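Local coordinates for DUF5751 domain-containing protein (PDB 2RBG) that is of unknown function, a small archaeal protein of the DUF5751 family built as a three-layer alpha/beta fold around a parallel sheet, at residues L7-V12 against V100-I105; T37-T42 against E66-K71. All blocks are in the same frame, centred on the assembly; numbering follows the deposited sequence.

Contact 1: L7-V12 against V100-I105; sequences LTLISV and VFMSKI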
loop_
_atom_site.group_PDB
_atom_site.type_symbol
_atom_site.label_atom_id
_atom_site.label_comp_id
_atom_site.label_asym_id
_atom_site.label_seq_id
_atom_site.Cartn_x
_atom_site.Cartn_y
_atom_site.Cartn_z
ATOM N N LEU A 7 -7.326 5.678 -15.202
ATOM C CA LEU A 7 -8.638 5.803 -14.579
ATOM C C LEU A 7 -8.354 5.916 -13.085
ATOM O O LEU A 7 -7.810 4.990 -12.484
ATOM C CB LEU A 7 -9.498 4.561 -14.822
ATOM C CG LEU A 7 -10.823 4.550 -14.046
ATOM C CD1 LEU A 7 -11.711 5.697 -14.518
ATOM C CD2 LEU A 7 -11.527 3.214 -14.244
ATOM N N THR A 8 -8.701 7.054 -12.495
ATOM C CA THR A 8 -8.480 7.268 -11.069
ATOM C C THR A 8 -9.813 7.300 -10.340
ATOM O O THR A 8 -10.704 8.076 -10.688
ATOM C CB THR A 8 -7.724 8.593 -10.812
ATOM O OG1 THR A 8 -6.388 8.487 -11.327
ATOM C CG2 THR A 8 -7.652 8.890 -9.318
ATOM N N LEU A 9 -9.949 6.433 -9.341
ATOM C CA LEU A 9 -11.167 6.357 -8.551
ATOM C C LEU A 9 -10.825 6.712 -7.113
ATOM O O LEU A 9 -9.853 6.200 -6.556
ATOM C CB LEU A 9 -11.747 4.941 -8.596
ATOM C CG LEU A 9 -11.927 4.315 -9.980
ATOM C CD1 LEU A 9 -12.535 2.924 -9.830
ATOM C CD2 LEU A 9 -12.816 5.200 -10.837
ATOM N N ILE A 10 -11.622 7.588 -6.513
ATOM C CA ILE A 10 -11.384 7.979 -5.133
ATOM C C ILE A 10 -12.664 8.240 -4.362
ATOM O O ILE A 10 -13.605 8.850 -4.868
ATOM C CB ILE A 10 -10.487 9.243 -5.041
ATOM C CG1 ILE A 10 -10.344 9.675 -3.576
ATOM C CG2 ILE A 10 -11.089 10.376 -5.878
ATOM C CD1 ILE A 10 -9.270 10.744 -3.343
ATOM N N SER A 11 -12.693 7.746 -3.130
ATOM C CA SER A 11 -13.822 7.955 -2.244
ATOM C C SER A 11 -13.251 8.135 -0.843
ATOM O O SER A 11 -12.802 7.177 -0.216
ATOM C CB SER A 11 -14.775 6.762 -2.272
ATOM O OG SER A 11 -15.920 7.034 -1.481
ATOM N N VAL A 12 -13.248 9.377 -0.375
ATOM C CA VAL A 12 -12.736 9.706 0.950
ATOM C C VAL A 12 -13.589 10.800 1.571
ATOM O O VAL A 12 -14.381 11.444 0.883
ATOM C CB VAL A 12 -11.276 10.230 0.893
ATOM C CG1 VAL A 12 -10.347 9.142 0.382
ATOM C CG2 VAL A 12 -11.197 11.469 0.003
ATOM N N VAL A 100 -15.540 -0.248 2.142
ATOM C CA VAL A 100 -16.522 -1.229 1.686
ATOM C C VAL A 100 -17.121 -0.762 0.361
ATOM O O VAL A 100 -17.258 -1.539 -0.584
ATOM C CB VAL A 100 -17.663 -1.406 2.716
ATOM C CG1 VAL A 100 -18.738 -2.328 2.151
ATOM C CG2 VAL A 100 -17.107 -1.983 4.009
ATOM N N PHE A 101 -17.463 0.519 0.300
ATOM C CA PHE A 101 -18.034 1.103 -0.904
ATOM C C PHE A 101 -17.078 0.986 -2.090
ATOM O O PHE A 101 -17.429 0.422 -3.129
ATOM C CB PHE A 101 -18.362 2.575 -0.664
ATOM C CG PHE A 101 -18.844 3.296 -1.888
ATOM C CD1 PHE A 101 -20.050 2.949 -2.488
ATOM C CD2 PHE A 101 -18.094 4.328 -2.440
ATOM C CE1 PHE A 101 -20.504 3.620 -3.621
ATOM C CE2 PHE A 101 -18.537 5.006 -3.572
ATOM C CZ PHE A 101 -19.746 4.651 -4.165
HETATM N N MSE A 102 -15.871 1.521 -1.938
HETATM C CA MSE A 102 -14.892 1.475 -3.017
HETATM C C MSE A 102 -14.531 0.052 -3.431
HETATM O O MSE A 102 -14.359 -0.227 -4.620
HETATM C CB MSE A 102 -13.623 2.235 -2.622
HETATM C CG MSE A 102 -12.549 2.242 -3.701
HETATM SE SE MSE A 102 -13.191 2.937 -5.401
HETATM C CE MSE A 102 -13.251 4.779 -4.934
ATOM N N SER A 103 -14.416 -0.851 -2.462
ATOM C CA SER A 103 -14.073 -2.236 -2.768
ATOM C C SER A 103 -15.111 -2.870 -3.687
ATOM O O SER A 103 -14.768 -3.640 -4.584
ATOM C CB SER A 103 -13.955 -3.058 -1.480
ATOM O OG SER A 103 -12.845 -2.635 -0.712
ATOM N N LYS A 104 -16.379 -2.540 -3.467
ATOM C CA LYS A 104 -17.452 -3.087 -4.290
ATOM C C LYS A 104 -17.354 -2.557 -5.718
ATOM O O LYS A 104 -17.521 -3.308 -6.680
ATOM C CB LYS A 104 -18.814 -2.728 -3.691
ATOM C CG LYS A 104 -20.000 -3.265 -4.479
ATOM C CD LYS A 104 -21.314 -3.042 -3.735
ATOM C CE LYS A 104 -21.555 -1.566 -3.439
ATOM N NZ LYS A 104 -22.848 -1.333 -2.730
ATOM N N ILE A 105 -17.081 -1.261 -5.853
ATOM C CA ILE A 105 -16.952 -0.645 -7.170
ATOM C C ILE A 105 -15.821 -1.318 -7.945
ATOM O O ILE A 105 -15.979 -1.662 -9.116
ATOM C CB ILE A 105 -16.654 0.872 -7.060
ATOM C CG1 ILE A 105 -17.844 1.593 -6.425
ATOM C CG2 ILE A 105 -16.378 1.458 -8.442
ATOM C CD1 ILE A 105 -17.650 3.091 -6.291
#
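Strand 7-11 runs nearly antiparallel to helix 100-105, their axes 154° apart in direction and 9.0 Å apart at closest approach, with Ser11 opposite Met102. This is helix-on-sheet packing of an alpha/beta fold: the strand is the middle one of a five-stranded parallel sheet, and the helix lies over the face to which Leu9 and Ser11 point, while Ile10 turns to the other face and helix 17-31. No hydrogen bond joins the two segments. Met102, deposited as selenomethionine, makes the largest contribution from the helix. Its CG stands anti to the backbone N (chi1 -180°), and bends at the next two torsions fold the chain over so that the methyl reaches the strand backbone, with SE also against Leu9 CB. That methyl, CE, lies 3.6 Å from Ile10 C and touches the CB atoms of Leu9 and Ser11, 4.0 Å and 3.7 Å away. Farther along the helix, Ile105 CG2 comes within 4.3 Å of Leu9 CD1, and Phe78 of helix 75-82 also packs on Leu9. Phe101 presents a ring edge to Ser11, whose hydroxyl makes a weak hydrogen bond to Phe41 O; Ser11 OG lies near the ring plane, 3.6 Å from Phe101 CD2.

Contact 2: T37-T42 against E66-K71; sequences TINVFT and ELFLWK
Strands 37-41 and 66-70 pair in parallel, in register from Thr37 beside Glu66 to Phe41 beside Trp70, as neighbours at one border of the sheet. Five backbone hydrogen bonds join the segments, the most bent, Thr42 N to Trp70 O, at 134°. The tight part lies around Trp70. Its indole NE1 donates to Asn39 OD1 at 3.0 Å, almost straight at 177°, meeting a lone pair in the carbonyl plane; amide and indole are nearly coplanar. Asn39 CG stands anti to its carbonyl carbon (chi1 -68°), which sets the amide alongside the indole. Phe41 CE1 approaches Trp70 CD1 obliquely at 3.7 Å, the slid rings barely overlapping, and Phe78 meets both. On the reverse face Leu67 CD1 fits against Val40 CG2 at 3.6 Å, where helix 46-52 covers Leu67 and helix 17-31 covers Val40. Packing is looser toward Glu66, which is exposed: its OE1 comes no nearer than 3.9 Å to Thr37 OG1, and that hydroxyl borders the Phe68 ring edge. A leucine in place of Trp70 has no indole N-H, and the Asn39 amide would probably be freer to turn and Phe41 less well packed. The indole-amide bond thus adds a directional polar link to largely apolar packing.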
loop_
_atom_site.group_PDB
_atom_site.type_symbol
_atom_site.label_atom_id
_atom_site.label_comp_id
_atom_site.label_asym_id
_atom_site.label_seq_id
_atom_site.Cartn_x
_atom_site.Cartn_y
_atom_site.Cartn_z
ATOM N N THR A 37 -8.373 10.446 -15.867
ATOM C CA THR A 37 -9.770 10.829 -15.736
ATOM C C THR A 37 -10.102 10.442 -14.301
ATOM O O THR A 37 -10.135 9.260 -13.947
ATOM C CB THR A 37 -10.666 10.090 -16.766
ATOM O OG1 THR A 37 -12.036 10.438 -16.537
ATOM C CG2 THR A 37 -10.489 8.585 -16.674
ATOM N N ILE A 38 -10.299 11.463 -13.475
ATOM C CA ILE A 38 -10.564 11.293 -12.052
ATOM C C ILE A 38 -12.045 11.253 -11.708
ATOM O O ILE A 38 -12.801 12.161 -12.056
ATOM C CB ILE A 38 -9.895 12.430 -11.260
ATOM C CG1 ILE A 38 -8.419 12.520 -11.649
ATOM C CG2 ILE A 38 -10.044 12.195 -9.764
ATOM C CD1 ILE A 38 -7.701 13.720 -11.072
ATOM N N ASN A 39 -12.444 10.199 -11.006
ATOM C CA ASN A 39 -13.832 10.013 -10.602
ATOM C C ASN A 39 -13.916 10.004 -9.089
ATOM O O ASN A 39 -13.384 9.110 -8.429
ATOM C CB ASN A 39 -14.359 8.704 -11.184
ATOM C CG ASN A 39 -14.473 8.758 -12.689
ATOM O OD1 ASN A 39 -15.487 9.199 -13.233
ATOM N ND2 ASN A 39 -13.420 8.337 -13.375
ATOM N N VAL A 40 -14.597 11.007 -8.551
ATOM C CA VAL A 40 -14.736 11.176 -7.117
ATOM C C VAL A 40 -16.149 10.866 -6.651
ATOM O O VAL A 40 -17.113 11.462 -7.127
ATOM C CB VAL A 40 -14.394 12.623 -6.715
ATOM C CG1 VAL A 40 -14.313 12.743 -5.201
ATOM C CG2 VAL A 40 -13.090 13.048 -7.374
ATOM N N PHE A 41 -16.263 9.931 -5.716
ATOM C CA PHE A 41 -17.557 9.544 -5.174
ATOM C C PHE A 41 -17.700 10.296 -3.860
ATOM O O PHE A 41 -17.131 9.914 -2.837
ATOM C CB PHE A 41 -17.576 8.029 -5.004
ATOM C CG PHE A 41 -17.355 7.299 -6.298
ATOM C CD1 PHE A 41 -18.407 7.109 -7.193
ATOM C CD2 PHE A 41 -16.076 6.889 -6.670
ATOM C CE1 PHE A 41 -18.188 6.529 -8.441
ATOM C CE2 PHE A 41 -15.847 6.307 -7.916
ATOM C CZ PHE A 41 -16.907 6.128 -8.805
ATOM N N THR A 42 -18.455 11.390 -3.917
ATOM C CA THR A 42 -18.637 12.262 -2.767
ATOM C C THR A 42 -19.955 13.021 -2.873
ATOM O O THR A 42 -20.596 13.020 -3.920
ATOM C CB THR A 42 -17.480 13.288 -2.719
ATOM O OG1 THR A 42 -17.647 14.171 -1.606
ATOM C CG2 THR A 42 -17.451 14.104 -4.008
ATOM N N GLU A 66 -9.502 15.141 -16.177
ATOM C CA GLU A 66 -10.928 15.400 -16.262
ATOM C C GLU A 66 -11.394 15.040 -14.864
ATOM O O GLU A 66 -10.870 14.105 -14.257
ATOM C CB GLU A 66 -11.607 14.492 -17.286
ATOM C CG GLU A 66 -11.274 14.807 -18.732
ATOM C CD GLU A 66 -12.154 14.042 -19.703
ATOM O OE1 GLU A 66 -12.166 12.793 -19.640
ATOM O OE2 GLU A 66 -12.834 14.689 -20.528
ATOM N N LEU A 67 -12.360 15.788 -14.346
ATOM C CA LEU A 67 -12.867 15.538 -13.007
ATOM C C LEU A 67 -14.375 15.313 -13.030
ATOM O O LEU A 67 -15.130 16.137 -13.546
ATOM C CB LEU A 67 -12.525 16.728 -12.102
ATOM C CG LEU A 67 -12.938 16.670 -10.631
ATOM C CD1 LEU A 67 -12.276 15.480 -9.953
ATOM C CD2 LEU A 67 -12.532 17.966 -9.944
ATOM N N PHE A 68 -14.799 14.184 -12.472
ATOM C CA PHE A 68 -16.209 13.829 -12.406
ATOM C C PHE A 68 -16.571 13.478 -10.972
ATOM O O PHE A 68 -15.893 12.676 -10.329
ATOM C CB PHE A 68 -16.499 12.624 -13.307
ATOM C CG PHE A 68 -16.293 12.895 -14.766
ATOM C CD1 PHE A 68 -17.224 13.633 -15.489
ATOM C CD2 PHE A 68 -15.156 12.430 -15.416
ATOM C CE1 PHE A 68 -17.027 13.903 -16.840
ATOM C CE2 PHE A 68 -14.949 12.696 -16.768
ATOM C CZ PHE A 68 -15.884 13.433 -17.482
ATOM N N LEU A 69 -17.633 14.092 -10.466
ATOM C CA LEU A 69 -18.087 13.809 -9.112
ATOM C C LEU A 69 -19.381 13.013 -9.187
ATOM O O LEU A 69 -20.268 13.328 -9.985
ATOM C CB LEU A 69 -18.316 15.106 -8.330
ATOM C CG LEU A 69 -17.069 15.805 -7.779
ATOM C CD1 LEU A 69 -16.131 16.175 -8.917
ATOM C CD2 LEU A 69 -17.484 17.045 -7.003
ATOM N N TRP A 70 -19.472 11.975 -8.364
ATOM C CA TRP A 70 -20.645 11.118 -8.331
ATOM C C TRP A 70 -21.150 10.896 -6.919
ATOM O O TRP A 70 -20.371 10.608 -6.013
ATOM C CB TRP A 70 -20.328 9.742 -8.916
ATOM C CG TRP A 70 -19.671 9.770 -10.245
ATOM C CD1 TRP A 70 -18.349 9.552 -10.518
ATOM C CD2 TRP A 70 -20.307 10.019 -11.497
ATOM N NE1 TRP A 70 -18.126 9.647 -11.874
ATOM C CE2 TRP A 70 -19.312 9.934 -12.496
ATOM C CE3 TRP A 70 -21.625 10.306 -11.874
ATOM C CZ2 TRP A 70 -19.596 10.125 -13.851
ATOM C CZ3 TRP A 70 -21.907 10.497 -13.224
ATOM C CH2 TRP A 70 -20.896 10.404 -14.194
ATOM N N LYS A 71 -22.455 11.037 -6.724
ATOM C CA LYS A 71 -23.019 10.758 -5.417
ATOM C C LYS A 71 -23.026 9.234 -5.422
ATOM O O LYS A 71 -23.083 8.624 -6.488
ATOM C CB LYS A 71 -24.440 11.309 -5.311
ATOM C CG LYS A 71 -24.499 12.827 -5.286
ATOM C CD LYS A 71 -25.922 13.321 -5.080
ATOM C CE LYS A 71 -25.960 14.834 -4.936
ATOM N NZ LYS A 71 -25.392 15.520 -6.130
#

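How the contacts relate
Contacts 1 and 2 lie about 10 Å apart, centre to centre, and share one parallel sheet, in which strands 6-11 and 35-41 are neighbours. Contact 1 ties the central strand to helix 99-107; contact 2 joins the next two strands outward, ending at 64-70. They meet through probable backbone hydrogen bonds, Thr8 O to Asn39 N at 2.8 Å and Ile10 O to Phe41 N at 3.0 Å. Along the chain contact 2 is nested inside contact 1, both its strands coming between the first strand and the helix that packs on it. Phe78 of helix 75-82 packs on Leu9 in contact 1 and on Asn39, Phe41 and Trp70 in contact 2, a shared neighbour on that face.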